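Local coordinates for regulatory protein YycH-like domain-containing protein (Eubacterium rectale, PDB 5COZ), which is of unknown function but has a YycH-like regulatory domain and, probably being a lipoprotein, may act at the cell surface, at residues E26-G29 / K30-Q33; C37-N40 / D41-I45; K82-A86 / I87-K91. All coordinates share one frame; numbering follows the deposited sequence.

Interaction 1 (E26-G29 / K30-Q33)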
loop_
_atom_site.group_PDB
_atom_site.type_symbol
_atom_site.label_atom_id
_atom_site.label_comp_id
_atom_site.label_asym_id
_atom_site.label_seq_id
_atom_site.Cartn_x
_atom_site.Cartn_y
_atom_site.Cartn_z
ATOM N N GLU A 26 -21.680 15.195 7.239
ATOM C CA GLU A 26 -21.629 16.233 6.202
ATOM C C GLU A 26 -20.189 16.727 5.993
ATOM O O GLU A 26 -19.865 17.182 4.902
ATOM C CB GLU A 26 -22.587 17.410 6.514
ATOM C CG GLU A 26 -22.227 18.249 7.726
ATOM C CD GLU A 26 -23.102 19.467 7.962
ATOM O OE1 GLU A 26 -24.343 19.310 8.032
ATOM O OE2 GLU A 26 -22.540 20.576 8.114
ATOM N N GLN A 27 -19.323 16.617 7.029
ATOM C CA GLN A 27 -17.912 16.987 6.953
ATOM C C GLN A 27 -17.080 15.734 6.988
ATOM O O GLN A 27 -17.198 14.925 7.919
ATOM C CB GLN A 27 -17.509 17.937 8.083
ATOM C CG GLN A 27 -18.221 19.282 7.959
ATOM C CD GLN A 27 -17.815 20.250 9.036
ATOM O OE1 GLN A 27 -16.746 20.137 9.645
ATOM N NE2 GLN A 27 -18.647 21.247 9.265
ATOM N N ILE A 28 -16.248 15.558 5.970
ATOM C CA ILE A 28 -15.445 14.334 5.840
ATOM C C ILE A 28 -14.523 14.111 7.063
ATOM O O ILE A 28 -14.339 12.973 7.497
ATOM C CB ILE A 28 -14.667 14.339 4.502
ATOM C CG1 ILE A 28 -14.224 12.922 4.130
ATOM C CG2 ILE A 28 -13.472 15.319 4.521
ATOM C CD1 ILE A 28 -13.674 12.832 2.698
ATOM N N GLY A 29 -14.024 15.199 7.626
ATOM C CA GLY A 29 -13.144 15.162 8.786
ATOM C C GLY A 29 -13.830 14.711 10.058
ATOM O O GLY A 29 -13.145 14.374 11.027
ATOM N N LYS A 30 -15.176 14.625 10.055
ATOM C CA LYS A 30 -15.930 14.179 11.235
ATOM C C LYS A 30 -16.335 12.694 11.182
ATOM O O LYS A 30 -16.914 12.174 12.140
ATOM C CB LYS A 30 -17.155 15.066 11.450
ATOM C CG LYS A 30 -16.732 16.448 11.974
ATOM C CD LYS A 30 -17.899 17.419 12.197
ATOM C CE LYS A 30 -18.954 16.965 13.187
ATOM N NZ LYS A 30 -18.372 16.517 14.485
ATOM N N LEU A 31 -15.982 11.993 10.087
ATOM C CA LEU A 31 -16.260 10.559 10.008
ATOM C C LEU A 31 -15.454 9.860 11.064
ATOM O O LEU A 31 -14.353 10.313 11.399
ATOM C CB LEU A 31 -15.855 10.009 8.619
ATOM C CG LEU A 31 -16.683 10.486 7.434
ATOM C CD1 LEU A 31 -15.950 10.157 6.132
ATOM C CD2 LEU A 31 -18.088 9.834 7.420
ATOM N N PRO A 32 -15.943 8.710 11.550
ATOM C CA PRO A 32 -15.145 7.938 12.504
ATOM C C PRO A 32 -13.931 7.324 11.810
ATOM O O PRO A 32 -13.907 7.265 10.571
ATOM C CB PRO A 32 -16.122 6.855 12.983
ATOM C CG PRO A 32 -17.106 6.699 11.873
ATOM C CD PRO A 32 -17.234 8.059 11.242
ATOM N N GLN A 33 -12.948 6.872 12.594
ATOM C CA GLN A 33 -11.760 6.233 12.026
ATOM C C GLN A 33 -11.880 4.699 12.098
ATOM O O GLN A 33 -11.128 3.984 11.429
ATOM C CB GLN A 33 -10.502 6.698 12.746
ATOM C CG GLN A 33 -10.089 8.122 12.376
ATOM C CD GLN A 33 -8.775 8.492 13.009
ATOM O OE1 GLN A 33 -8.630 8.518 14.236
ATOM N NE2 GLN A 33 -7.782 8.777 12.182
HETATM O O HOH W 1 -12.668 11.537 9.359
#
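The backbone winds through a short 3-10 turn between Q27 and L31, in which the K30 N-H reaches back to Q27 O at 3.0 Å and the L31 N-H to I28 O at 3.2 Å, both i to i+3 bonds. In each the donor stands well above the carbonyl plane. The side chains then part. I28 and L31 turn to the protein, and I28 CG1 meets L31 CD1 at 3.8 Å, the two side chains crossing at a slant. With its CG anti to the carbonyl carbon (chi1 -68°), L31 also lays CG against I28 O at 3.4 Å. Both residues pack on I51 and Y57. On the exposed side the extended Q27 chain passes the K30 methylenes, with Q27 OE1 3.9 Å from K30 CD, while the K30 chain bends at its last two torsions and carries NZ off. A water donates to both I28 O and L31 O, the latter at 2.9 Å, bridging the turn to the chain that leaves it. The contact is thus amphipathic: I28 O is held by an amide and a water beside an apolar pair, whereas the side chains of Q27 and K30 add only van der Waals contact to the backbone bond between them.

Interaction 2 (C37-N40 / D41-I45); sequences CVVN and DKLNI
V39 lies alongside L43, the two side chains pointing the same way with V39 CB 4.0 Å from L43 CG, and V39 CG2 reaches across to I45 CD1 at 3.7 Å. These residues belong to a beta hairpin closed by a type I turn from N40 to L43 and marked by a classic beta bulge, in which V39 and N40 both face L43. L43 O accepts two amides: V39 N at 2.9 Å, nearly in line with the carbonyl, and N40 N at 3.2 Å, in the carbonyl plane on a lone pair. Beyond the bulge C37 and I45 form a hydrogen-bonded pair, and C37 SG rests on I45 CD1 at 3.7 Å. Y16 of helix 16-22 covers C37, V39 and I45, while helix 276-288 packs on V39, L43 and I45. V38 and N44 make up the non-hydrogen-bonded pair on the other face, where N44 ND2 bonds to E297 OE1 and the N44 backbone pairs with strand 295-311, so the hairpin is part of the mixed sheet. At the turn, the N40 chi1 of 61° sets CG between the backbone N and the carbonyl carbon, which brings OD1 to the amides of the turn. There N40 OD1 takes the K42 N-H at 2.9 Å, in the plane of the side-chain carbonyl and with an angle of 156° at the hydrogen.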
loop_
_atom_site.group_PDB
_atom_site.type_symbol
_atom_site.label_atom_id
_atom_site.label_comp_id
_atom_site.label_asym_id
_atom_site.label_seq_id
_atom_site.Cartn_x
_atom_site.Cartn_y
_atom_site.Cartn_z
ATOM N N CYS A 37 -19.639 -3.584 13.964
ATOM C CA CYS A 37 -21.026 -4.016 14.140
ATOM C C CYS A 37 -21.250 -5.349 13.453
ATOM O O CYS A 37 -20.552 -5.694 12.499
ATOM C CB CYS A 37 -22.011 -2.978 13.613
ATOM S SG CYS A 37 -21.859 -2.658 11.842
ATOM N N VAL A 38 -22.259 -6.061 13.907
ATOM C CA VAL A 38 -22.694 -7.291 13.286
ATOM C C VAL A 38 -23.823 -6.948 12.323
ATOM O O VAL A 38 -24.718 -6.185 12.684
ATOM C CB VAL A 38 -23.165 -8.277 14.389
ATOM C CG1 VAL A 38 -24.014 -9.407 13.811
ATOM C CG2 VAL A 38 -21.973 -8.820 15.162
ATOM N N VAL A 39 -23.789 -7.480 11.105
ATOM C CA VAL A 39 -24.905 -7.302 10.178
ATOM C C VAL A 39 -25.840 -8.496 10.339
ATOM O O VAL A 39 -27.041 -8.322 10.553
ATOM C CB VAL A 39 -24.456 -7.105 8.721
ATOM C CG1 VAL A 39 -25.660 -7.006 7.796
ATOM C CG2 VAL A 39 -23.565 -5.872 8.605
ATOM N N ASN A 40 -25.291 -9.721 10.255
ATOM C CA ASN A 40 -26.061 -10.939 10.491
ATOM C C ASN A 40 -25.063 -12.015 10.937
ATOM O O ASN A 40 -23.860 -11.698 11.042
ATOM C CB ASN A 40 -26.913 -11.327 9.283
ATOM C CG ASN A 40 -26.144 -11.615 8.023
ATOM O OD1 ASN A 40 -25.120 -12.303 8.027
ATOM N ND2 ASN A 40 -26.663 -11.158 6.899
ATOM N N ASP A 41 -25.530 -13.253 11.171
ATOM C CA ASP A 41 -24.613 -14.255 11.735
ATOM C C ASP A 41 -23.523 -14.734 10.751
ATOM O O ASP A 41 -22.681 -15.541 11.147
ATOM C CB ASP A 41 -25.385 -15.445 12.327
ATOM C CG ASP A 41 -26.271 -16.199 11.361
ATOM O OD1 ASP A 41 -26.129 -15.994 10.137
ATOM O OD2 ASP A 41 -27.109 -16.993 11.828
ATOM N N LYS A 42 -23.503 -14.221 9.513
ATOM C CA LYS A 42 -22.457 -14.606 8.555
ATOM C C LYS A 42 -21.744 -13.376 7.988
ATOM O O LYS A 42 -20.892 -13.536 7.123
ATOM C CB LYS A 42 -23.071 -15.436 7.407
ATOM C CG LYS A 42 -23.629 -16.790 7.871
ATOM C CD LYS A 42 -24.032 -17.588 6.661
ATOM C CE LYS A 42 -24.787 -18.859 6.934
ATOM N NZ LYS A 42 -24.647 -19.835 5.820
ATOM N N LEU A 43 -22.042 -12.170 8.506
ATOM C CA LEU A 43 -21.478 -10.930 7.994
ATOM C C LEU A 43 -21.255 -9.945 9.111
ATOM O O LEU A 43 -22.192 -9.435 9.736
ATOM C CB LEU A 43 -22.437 -10.371 6.916
ATOM C CG LEU A 43 -22.064 -9.039 6.199
ATOM C CD1 LEU A 43 -20.704 -9.047 5.609
ATOM C CD2 LEU A 43 -23.076 -8.733 5.093
ATOM N N ASN A 44 -19.975 -9.660 9.324
ATOM C CA ASN A 44 -19.508 -8.779 10.361
ATOM C C ASN A 44 -18.739 -7.589 9.772
ATOM O O ASN A 44 -18.139 -7.711 8.694
ATOM C CB ASN A 44 -18.598 -9.610 11.249
ATOM C CG ASN A 44 -18.033 -8.892 12.415
ATOM O OD1 ASN A 44 -18.690 -8.056 13.042
ATOM N ND2 ASN A 44 -16.802 -9.216 12.724
ATOM N N ILE A 45 -18.725 -6.484 10.483
ATOM C CA ILE A 45 -17.939 -5.313 10.099
ATOM C C ILE A 45 -16.995 -5.005 11.252
ATOM O O ILE A 45 -17.455 -4.796 12.369
ATOM C CB ILE A 45 -18.844 -4.099 9.771
ATOM C CG1 ILE A 45 -19.806 -4.439 8.590
ATOM C CG2 ILE A 45 -17.966 -2.864 9.459
ATOM C CD1 ILE A 45 -20.820 -3.378 8.329
#

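Interaction 3 (K82-A86 / I87-K91); sequences KLAKA and INLNK
A84 O accepts from L89 N at 2.9 Å, a fairly straight bond, and a water adds a weak one; that same water donates to L89 O and accepts from K91 NZ at 2.7 Å. This is the C-terminal end of helix 73-87, where N88, with positive phi (59°), turns the chain out in a Schellman motif. The N88 N-H still reaches K85 O at 3.3 Å, from well above the carbonyl plane, and a second water links K85 O to N88 OD1. K91 lays CD over A84 CB at 3.8 Å, and the turns at chi3 and chi4 then bring NZ to the water; L89 CD2 touches the same methyl. At I87, a chi1 of 64° places CG1 between the backbone N and the carbonyl carbon, where it sits 3.5 Å from L83 O, the carbonyl that accepts the I87 N-H. An alanine here is likely to lose the CG1 packing beside L83 O and this side chain's contact with A127, opening a small gap. L83 packs on strands 116-120, 125-128 and 252-258, and L89 and A84 rest on I118, so the helix end lies against the antiparallel sheet, while on its exposed side K85 NZ forms a salt bridge with E178 of helix 165-178.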
loop_
_atom_site.group_PDB
_atom_site.type_symbol
_atom_site.label_atom_id
_atom_site.label_comp_id
_atom_site.label_asym_id
_atom_site.label_seq_id
_atom_site.Cartn_x
_atom_site.Cartn_y
_atom_site.Cartn_z
ATOM N N LYS A 82 20.174 9.762 -3.166
ATOM C CA LYS A 82 19.267 9.847 -2.013
ATOM C C LYS A 82 19.072 8.457 -1.416
ATOM O O LYS A 82 19.125 8.310 -0.195
ATOM C CB LYS A 82 17.938 10.454 -2.411
ATOM C CG LYS A 82 18.055 11.914 -2.821
ATOM C CD LYS A 82 16.719 12.388 -3.361
ATOM C CE LYS A 82 16.699 13.849 -3.726
ATOM N NZ LYS A 82 17.398 14.107 -5.009
ATOM N N LEU A 83 18.918 7.421 -2.270
ATOM C CA LEU A 83 18.780 6.053 -1.768
ATOM C C LEU A 83 20.056 5.564 -1.102
ATOM O O LEU A 83 19.980 4.858 -0.092
ATOM C CB LEU A 83 18.391 5.099 -2.892
ATOM C CG LEU A 83 17.013 5.358 -3.502
ATOM C CD1 LEU A 83 16.830 4.534 -4.752
ATOM C CD2 LEU A 83 15.885 5.060 -2.494
ATOM N N ALA A 84 21.241 5.911 -1.661
ATOM C CA ALA A 84 22.523 5.530 -1.082
ATOM C C ALA A 84 22.707 6.179 0.298
ATOM O O ALA A 84 23.227 5.513 1.191
ATOM C CB ALA A 84 23.670 5.939 -2.022
ATOM N N LYS A 85 22.244 7.439 0.478
ATOM C CA LYS A 85 22.324 8.112 1.791
ATOM C C LYS A 85 21.472 7.336 2.815
ATOM O O LYS A 85 21.928 7.017 3.918
ATOM C CB LYS A 85 21.852 9.573 1.679
ATOM C CG LYS A 85 21.984 10.368 2.986
ATOM C CD LYS A 85 21.094 11.599 2.980
ATOM C CE LYS A 85 21.085 12.349 4.298
ATOM N NZ LYS A 85 20.299 11.642 5.344
ATOM N N ALA A 86 20.246 6.972 2.403
ATOM C CA ALA A 86 19.314 6.250 3.273
ATOM C C ALA A 86 19.886 4.921 3.800
ATOM O O ALA A 86 19.801 4.672 5.006
ATOM C CB ALA A 86 18.020 5.994 2.517
ATOM N N ILE A 87 20.474 4.066 2.935
ATOM C CA ILE A 87 20.972 2.758 3.374
ATOM C C ILE A 87 22.466 2.792 3.760
ATOM O O ILE A 87 23.033 1.737 4.040
ATOM C CB ILE A 87 20.693 1.625 2.343
ATOM C CG1 ILE A 87 21.450 1.851 0.997
ATOM C CG2 ILE A 87 19.179 1.432 2.142
ATOM C CD1 ILE A 87 21.597 0.588 0.149
ATOM N N ASN A 88 23.088 3.981 3.734
ATOM C CA ASN A 88 24.516 4.196 4.071
ATOM C C ASN A 88 25.413 3.358 3.149
ATOM O O ASN A 88 26.359 2.698 3.595
ATOM C CB ASN A 88 24.799 3.905 5.572
ATOM C CG ASN A 88 26.059 4.571 6.071
ATOM O OD1 ASN A 88 26.381 5.711 5.709
ATOM N ND2 ASN A 88 26.805 3.867 6.905
ATOM N N LEU A 89 25.084 3.367 1.840
ATOM C CA LEU A 89 25.854 2.606 0.859
ATOM C C LEU A 89 27.240 3.231 0.674
ATOM O O LEU A 89 27.351 4.454 0.615
ATOM C CB LEU A 89 25.090 2.592 -0.478
ATOM C CG LEU A 89 25.732 1.822 -1.621
ATOM C CD1 LEU A 89 25.315 0.368 -1.592
ATOM C CD2 LEU A 89 25.310 2.413 -2.967
ATOM N N ASN A 90 28.288 2.408 0.622
ATOM C CA ASN A 90 29.624 2.936 0.387
ATOM C C ASN A 90 29.770 3.099 -1.142
ATOM O O ASN A 90 30.043 2.125 -1.834
ATOM C CB ASN A 90 30.672 2.016 0.996
ATOM C CG ASN A 90 32.074 2.562 0.905
ATOM O OD1 ASN A 90 32.337 3.575 0.251
ATOM N ND2 ASN A 90 33.003 1.900 1.566
ATOM N N LYS A 91 29.510 4.314 -1.653
ATOM C CA LYS A 91 29.494 4.621 -3.100
ATOM C C LYS A 91 30.866 4.424 -3.759
ATOM O O LYS A 91 30.922 4.022 -4.931
ATOM C CB LYS A 91 28.953 6.035 -3.364
ATOM C CG LYS A 91 27.452 6.175 -3.062
ATOM C CD LYS A 91 26.846 7.576 -3.288
ATOM C CE LYS A 91 27.358 8.624 -2.321
ATOM N NZ LYS A 91 27.208 8.233 -0.902
HETATM O O HOH W 2 25.987 6.728 1.030
HETATM O O HOH W 3 24.312 7.689 5.010
#

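In the fold
From the N terminus, the chain leaves helix 16-22 and winds through interaction 1, a turn in the loop leading to strand 34-40. That strand runs into interaction 2, which closes the hairpin with strand 43-50; the centres of the two contacts are about 23 Å apart, and Q33 pairs with I49 toward the other end of the same hairpin. Strand 58-66 and helix 73-87 follow before interaction 3 ends that helix ahead of strand 95-101. All three are local and in series, with none nested or crossed. Interactions 1 and 2 belong to the mixed-sheet part, whereas interaction 3 abuts the antiparallel sheet, about 49 Å from interaction 2 between centres and across the chain's centre.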